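Local coordinates for protein putative esterase (Bacteroides intestinalis DSM 17393, PDB 5VOL) that is a ferulic acid esterase of carbohydrate esterase family 1, probably cutting ester-linked ferulate from arabinoxylan alongside cognate xylanases, at residues 106-111 / 146-151; 196-201 / 208-213. All coordinates share one frame; numbering follows the deposited sequence.

Contact 1. Residues 106-111 / 146-151; sequences WKYETF and TNYGQR
A largely buried salt bridge between two helices of the alpha/beta-hydrolase fold, from Glu109 at the start of helix 108-123 to Arg151 at the end of helix 140-151, carries this contact. A GxSxG sequence that fits a nucleophile elbow runs into the start of the latter helix; the contact lies at its other end. Glu109 points at the other helix with CG anti to the backbone N (chi1 -171°) and its chain extended, which carries the carboxylate to Arg151. The guanidinium meets it end-on, one nitrogen to each oxygen: Arg151 NH1 lies 2.7 Å from Glu109 OE2 and Arg151 NH2 2.8 Å from Glu109 OE1. Both bonds are fairly straight and come in on the syn sides of the oxygens, the carboxylate and guanidinium planes being 28° apart, nearly coplanar. The guanidinium is also gripped side-on, since Arg151 NE and NH2 both donate to OD1 of Asn147, one turn back, from the same face of its amide plane. Asn147 in turn is fixed by ND2, 3.0 Å from Gln150 OE1 and in the carbonyl plane of that acceptor. Tyr148 lies alongside the glutamate, the two side chains running in opposite directions, with Tyr148 CE1 3.5 Å from Glu109 OE1. Tyr148 OH bonds to Tyr100 O and also comes to the edge of the Tyr108 ring, 4.0 Å from Tyr108 CD2. With an alanine at Arg151, the buried Glu109 carboxylate is likely to lose its countercharge and Asn147 OD1 two of its donors. His152 NE2 also bonds Glu109 OE2, and these three donors are likely to favour the ionised carboxylate, while the two-pronged grips on both Glu109 and Asn147 restrict rotation of the guanidinium.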
loop_
_atom_site.group_PDB
_atom_site.type_symbol
_atom_site.label_atom_id
_atom_site.label_comp_id
_atom_site.label_asym_id
_atom_site.label_seq_id
_atom_site.Cartn_x
_atom_site.Cartn_y
_atom_site.Cartn_z
ATOM N N TRP C 106 -35.109 4.307 -25.100
ATOM C CA TRP C 106 -33.707 4.660 -24.890
ATOM C C TRP C 106 -32.863 3.382 -24.905
ATOM O O TRP C 106 -32.584 2.789 -23.864
ATOM C CB TRP C 106 -33.553 5.419 -23.568
ATOM C CG TRP C 106 -32.220 6.105 -23.370
ATOM C CD1 TRP C 106 -31.194 5.700 -22.557
ATOM C CD2 TRP C 106 -31.782 7.312 -23.998
ATOM N NE1 TRP C 106 -30.147 6.592 -22.637
ATOM C CE2 TRP C 106 -30.481 7.586 -23.520
ATOM C CE3 TRP C 106 -32.361 8.189 -24.921
ATOM C CZ2 TRP C 106 -29.759 8.701 -23.929
ATOM C CZ3 TRP C 106 -31.649 9.294 -25.325
ATOM C CH2 TRP C 106 -30.359 9.542 -24.834
ATOM N N LYS C 107 -32.484 2.952 -26.100
ATOM C CA LYS C 107 -31.822 1.682 -26.278
ATOM C C LYS C 107 -30.309 1.917 -26.194
ATOM O O LYS C 107 -29.607 1.885 -27.203
ATOM C CB LYS C 107 -32.230 1.051 -27.616
ATOM C CG LYS C 107 -33.753 0.956 -27.797
ATOM C CD LYS C 107 -34.159 -0.135 -28.780
ATOM C CE LYS C 107 -33.469 0.035 -30.092
ATOM N NZ LYS C 107 -33.425 -1.234 -30.887
ATOM N N TYR C 108 -29.827 2.191 -24.985
ATOM C CA TYR C 108 -28.446 2.635 -24.821
ATOM C C TYR C 108 -27.464 1.529 -25.175
ATOM O O TYR C 108 -26.421 1.784 -25.775
ATOM C CB TYR C 108 -28.196 3.138 -23.390
ATOM C CG TYR C 108 -26.906 3.920 -23.268
ATOM C CD1 TYR C 108 -26.875 5.287 -23.497
ATOM C CD2 TYR C 108 -25.708 3.278 -22.960
ATOM C CE1 TYR C 108 -25.695 6.003 -23.394
ATOM C CE2 TYR C 108 -24.522 3.985 -22.862
ATOM C CZ TYR C 108 -24.520 5.343 -23.076
ATOM O OH TYR C 108 -23.344 6.050 -22.979
ATOM N N GLU C 109 -27.791 0.295 -24.828
ATOM C CA GLU C 109 -26.873 -0.800 -25.106
ATOM C C GLU C 109 -26.720 -0.989 -26.617
ATOM O O GLU C 109 -25.616 -1.240 -27.134
ATOM C CB GLU C 109 -27.359 -2.088 -24.440
ATOM C CG GLU C 109 -26.353 -3.248 -24.483
ATOM C CD GLU C 109 -26.711 -4.363 -23.518
ATOM O OE1 GLU C 109 -27.272 -4.052 -22.450
ATOM O OE2 GLU C 109 -26.444 -5.552 -23.820
ATOM N N THR C 110 -27.829 -0.851 -27.341
ATOM C CA THR C 110 -27.778 -0.992 -28.785
ATOM C C THR C 110 -26.922 0.130 -29.361
ATOM O O THR C 110 -26.149 -0.086 -30.292
ATOM C CB THR C 110 -29.205 -0.963 -29.421
ATOM O OG1 THR C 110 -29.948 -2.097 -28.961
ATOM C CG2 THR C 110 -29.115 -1.000 -30.930
ATOM N N PHE C 111 -27.048 1.325 -28.785
ATOM C CA PHE C 111 -26.183 2.439 -29.169
ATOM C C PHE C 111 -24.712 2.088 -28.887
ATOM O O PHE C 111 -23.828 2.336 -29.707
ATOM C CB PHE C 111 -26.567 3.718 -28.417
ATOM C CG PHE C 111 -25.405 4.660 -28.181
ATOM C CD1 PHE C 111 -24.860 5.386 -29.225
ATOM C CD2 PHE C 111 -24.856 4.801 -26.914
ATOM C CE1 PHE C 111 -23.796 6.242 -29.015
ATOM C CE2 PHE C 111 -23.809 5.664 -26.685
ATOM C CZ PHE C 111 -23.262 6.379 -27.734
ATOM N N THR C 146 -20.348 -4.919 -15.302
ATOM C CA THR C 146 -20.487 -6.312 -14.928
ATOM C C THR C 146 -21.485 -7.046 -15.830
ATOM O O THR C 146 -21.185 -8.126 -16.334
ATOM C CB THR C 146 -20.915 -6.427 -13.453
ATOM O OG1 THR C 146 -19.882 -5.893 -12.610
ATOM C CG2 THR C 146 -21.151 -7.868 -13.066
ATOM N N ASN C 147 -22.664 -6.463 -16.053
ATOM C CA ASN C 147 -23.681 -7.147 -16.855
ATOM C C ASN C 147 -23.295 -7.182 -18.337
ATOM O O ASN C 147 -23.605 -8.142 -19.028
ATOM C CB ASN C 147 -25.068 -6.498 -16.662
ATOM C CG ASN C 147 -26.211 -7.385 -17.168
ATOM O OD1 ASN C 147 -27.056 -6.930 -17.931
ATOM N ND2 ASN C 147 -26.226 -8.658 -16.758
ATOM N N TYR C 148 -22.589 -6.163 -18.818
ATOM C CA TYR C 148 -22.037 -6.209 -20.169
ATOM C C TYR C 148 -21.073 -7.386 -20.304
ATOM O O TYR C 148 -21.063 -8.106 -21.318
ATOM C CB TYR C 148 -21.292 -4.919 -20.522
ATOM C CG TYR C 148 -22.122 -3.754 -21.031
ATOM C CD1 TYR C 148 -23.507 -3.740 -20.934
ATOM C CD2 TYR C 148 -21.495 -2.657 -21.619
ATOM C CE1 TYR C 148 -24.257 -2.634 -21.419
ATOM C CE2 TYR C 148 -22.217 -1.569 -22.095
ATOM C CZ TYR C 148 -23.592 -1.560 -22.002
ATOM O OH TYR C 148 -24.268 -0.450 -22.479
ATOM N N GLY C 149 -20.237 -7.562 -19.284
ATOM C CA GLY C 149 -19.266 -8.644 -19.302
ATOM C C GLY C 149 -19.971 -9.983 -19.225
ATOM O O GLY C 149 -19.530 -10.966 -19.816
ATOM N N GLN C 150 -21.085 -10.014 -18.505
ATOM C CA GLN C 150 -21.860 -11.230 -18.340
ATOM C C GLN C 150 -22.562 -11.633 -19.649
ATOM O O GLN C 150 -22.550 -12.806 -20.040
ATOM C CB GLN C 150 -22.882 -11.043 -17.217
ATOM C CG GLN C 150 -22.290 -11.039 -15.800
ATOM C CD GLN C 150 -23.351 -10.810 -14.734
ATOM O OE1 GLN C 150 -24.312 -10.073 -14.961
ATOM N NE2 GLN C 150 -23.189 -11.449 -13.571
ATOM N N ARG C 151 -23.165 -10.665 -20.334
ATOM C CA ARG C 151 -23.950 -10.984 -21.527
ATOM C C ARG C 151 -23.136 -10.817 -22.816
ATOM O O ARG C 151 -23.562 -11.256 -23.883
ATOM C CB ARG C 151 -25.236 -10.127 -21.568
ATOM C CG ARG C 151 -26.327 -10.617 -20.605
ATOM C CD ARG C 151 -27.654 -9.825 -20.675
ATOM N NE ARG C 151 -27.490 -8.446 -20.232
ATOM C CZ ARG C 151 -27.312 -7.422 -21.060
ATOM N NH1 ARG C 151 -27.308 -7.627 -22.368
ATOM N NH2 ARG C 151 -27.155 -6.190 -20.580
#

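Contact 2. Residues 196-201 / 208-213; sequences VKYVME and ADLRSV
Apolar packing joins two consecutive short helices, 195-200 and 204-210, on the flank of the fold, about 17 Å from the chain centre to the contact centre. Leu210, near the end of the second helix, points at the first and divides its two methyls between two side chains. Its CD1 lies 4.3 Å from Val199 CG2, methyl against methyl. The other branch, Leu210 CD2, comes to the edge of the Tyr198 ring, near its plane, at 4.3 Å from Tyr198 CE1. A chi1 of -166° swings the Tyr198 ring toward Leu210, and the ring also makes a cation-pi contact with Arg206 from the second helix. A type I turn from Leu210 to Val213 follows, where Ser212 OG donates to Asp209 O at 2.6 Å, in the plane of that carbonyl. These contacts are modest in area, but they do not stand alone: Val199 also packs on Ala235 and Met236 of helix 226-238, helix 140-151 lies against Tyr198, and the turn leads directly into strand 214-218 of the central sheet.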
loop_
_atom_site.group_PDB
_atom_site.type_symbol
_atom_site.label_atom_id
_atom_site.label_comp_id
_atom_site.label_asym_id
_atom_site.label_seq_id
_atom_site.Cartn_x
_atom_site.Cartn_y
_atom_site.Cartn_z
ATOM N N VAL C 196 -26.345 -10.223 -9.838
ATOM C CA VAL C 196 -26.406 -11.326 -8.897
ATOM C C VAL C 196 -27.257 -12.457 -9.451
ATOM O O VAL C 196 -26.793 -13.595 -9.539
ATOM C CB VAL C 196 -26.961 -10.867 -7.547
ATOM C CG1 VAL C 196 -27.064 -12.047 -6.589
ATOM C CG2 VAL C 196 -26.066 -9.758 -6.956
ATOM N N LYS C 197 -28.491 -12.142 -9.854
ATOM C CA LYS C 197 -29.394 -13.155 -10.396
ATOM C C LYS C 197 -28.768 -13.880 -11.577
ATOM O O LYS C 197 -28.927 -15.091 -11.720
ATOM C CB LYS C 197 -30.736 -12.537 -10.827
ATOM C CG LYS C 197 -31.634 -13.535 -11.559
ATOM C CD LYS C 197 -33.012 -12.963 -11.920
ATOM C CE LYS C 197 -32.943 -12.064 -13.146
ATOM N NZ LYS C 197 -32.347 -12.763 -14.343
ATOM N N TYR C 198 -28.049 -13.137 -12.414
ATOM C CA TYR C 198 -27.455 -13.705 -13.615
ATOM C C TYR C 198 -26.521 -14.861 -13.287
ATOM O O TYR C 198 -26.484 -15.864 -14.001
ATOM C CB TYR C 198 -26.696 -12.641 -14.397
ATOM C CG TYR C 198 -26.365 -13.088 -15.793
ATOM C CD1 TYR C 198 -25.196 -13.784 -16.064
ATOM C CD2 TYR C 198 -27.234 -12.831 -16.844
ATOM C CE1 TYR C 198 -24.899 -14.207 -17.348
ATOM C CE2 TYR C 198 -26.943 -13.244 -18.126
ATOM C CZ TYR C 198 -25.774 -13.935 -18.369
ATOM O OH TYR C 198 -25.479 -14.343 -19.649
ATOM N N VAL C 199 -25.770 -14.721 -12.198
ATOM C CA VAL C 199 -24.885 -15.794 -11.755
ATOM C C VAL C 199 -25.667 -16.885 -11.033
ATOM O O VAL C 199 -25.443 -18.061 -11.268
ATOM C CB VAL C 199 -23.765 -15.264 -10.827
ATOM C CG1 VAL C 199 -22.849 -16.422 -10.373
ATOM C CG2 VAL C 199 -22.970 -14.178 -11.554
ATOM N N MET C 200 -26.597 -16.489 -10.171
ATOM C CA MET C 200 -27.360 -17.445 -9.362
ATOM C C MET C 200 -28.122 -18.466 -10.198
ATOM O O MET C 200 -28.235 -19.624 -9.810
ATOM C CB MET C 200 -28.357 -16.716 -8.470
ATOM C CG MET C 200 -27.763 -15.641 -7.602
ATOM S SD MET C 200 -27.925 -16.074 -5.876
ATOM C CE MET C 200 -26.685 -17.368 -5.774
ATOM N N GLU C 201 -28.647 -18.020 -11.334
ATOM C CA GLU C 201 -29.469 -18.866 -12.191
ATOM C C GLU C 201 -28.649 -19.551 -13.277
ATOM O O GLU C 201 -29.198 -20.192 -14.168
ATOM C CB GLU C 201 -30.589 -18.036 -12.833
ATOM C CG GLU C 201 -30.085 -17.080 -13.899
ATOM C CD GLU C 201 -31.137 -16.083 -14.355
ATOM O OE1 GLU C 201 -32.244 -16.062 -13.769
ATOM O OE2 GLU C 201 -30.844 -15.317 -15.302
ATOM N N ALA C 208 -19.272 -21.674 -17.685
ATOM C CA ALA C 208 -18.098 -21.776 -18.546
ATOM C C ALA C 208 -17.843 -20.480 -19.290
ATOM O O ALA C 208 -16.689 -20.061 -19.450
ATOM C CB ALA C 208 -18.254 -22.933 -19.550
ATOM N N ASP C 209 -18.915 -19.853 -19.768
ATOM C CA ASP C 209 -18.786 -18.556 -20.421
ATOM C C ASP C 209 -18.224 -17.505 -19.459
ATOM O O ASP C 209 -17.354 -16.723 -19.824
ATOM C CB ASP C 209 -20.130 -18.086 -20.959
ATOM C CG ASP C 209 -20.317 -18.417 -22.413
ATOM O OD1 ASP C 209 -19.566 -19.274 -22.931
ATOM O OD2 ASP C 209 -21.224 -17.825 -23.044
ATOM N N LEU C 210 -18.735 -17.491 -18.237
ATOM C CA LEU C 210 -18.303 -16.513 -17.237
ATOM C C LEU C 210 -16.820 -16.681 -16.864
ATOM O O LEU C 210 -16.118 -15.697 -16.641
ATOM C CB LEU C 210 -19.184 -16.619 -15.999
ATOM C CG LEU C 210 -20.643 -16.192 -16.232
ATOM C CD1 LEU C 210 -21.457 -16.337 -14.980
ATOM C CD2 LEU C 210 -20.718 -14.763 -16.765
ATOM N N ARG C 211 -16.348 -17.926 -16.822
ATOM C CA ARG C 211 -14.937 -18.217 -16.522
ATOM C C ARG C 211 -13.972 -17.754 -17.624
ATOM O O ARG C 211 -12.761 -17.724 -17.410
ATOM C CB ARG C 211 -14.743 -19.712 -16.277
ATOM C CG ARG C 211 -15.596 -20.264 -15.164
ATOM C CD ARG C 211 -15.532 -21.791 -15.071
ATOM N NE ARG C 211 -16.297 -22.276 -13.923
ATOM C CZ ARG C 211 -17.190 -23.258 -13.977
ATOM N NH1 ARG C 211 -17.427 -23.870 -15.125
ATOM N NH2 ARG C 211 -17.839 -23.634 -12.884
ATOM N N SER C 212 -14.487 -17.383 -18.793
ATOM C CA SER C 212 -13.602 -16.888 -19.852
ATOM C C SER C 212 -13.274 -15.411 -19.650
ATOM O O SER C 212 -12.511 -14.812 -20.415
ATOM C CB SER C 212 -14.228 -17.094 -21.237
ATOM O OG SER C 212 -15.370 -16.271 -21.367
ATOM N N VAL C 213 -13.854 -14.825 -18.613
ATOM C CA VAL C 213 -13.628 -13.425 -18.292
ATOM C C VAL C 213 -12.923 -13.311 -16.935
ATOM O O VAL C 213 -13.212 -14.070 -16.017
ATOM C CB VAL C 213 -14.978 -12.640 -18.286
ATOM C CG1 VAL C 213 -14.764 -11.176 -17.933
ATOM C CG2 VAL C 213 -15.670 -12.762 -19.666
#

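Overall arrangement
From the N terminus, contact 1 comes first, closing a long loop: between residues 106-111 and 146-151 the chain completes helix 108-123, passes through strand 133-138 in the central sheet and enters helix 140-151. Contact 2 follows in series, and its loop is short, six residues turning the chain from helix 195-200 into helix 204-210 ahead of strand 214-218. The two loops neither nest nor cross, yet the contacts adjoin in space, their centres about 15 Å apart. The end of helix 140-151 is the bridge: Gln150 and Arg151 pack on Tyr198, and Gln150 reaches Val199 and Leu210, linking helix 108-123 through helix 140-151 to the later helical pair.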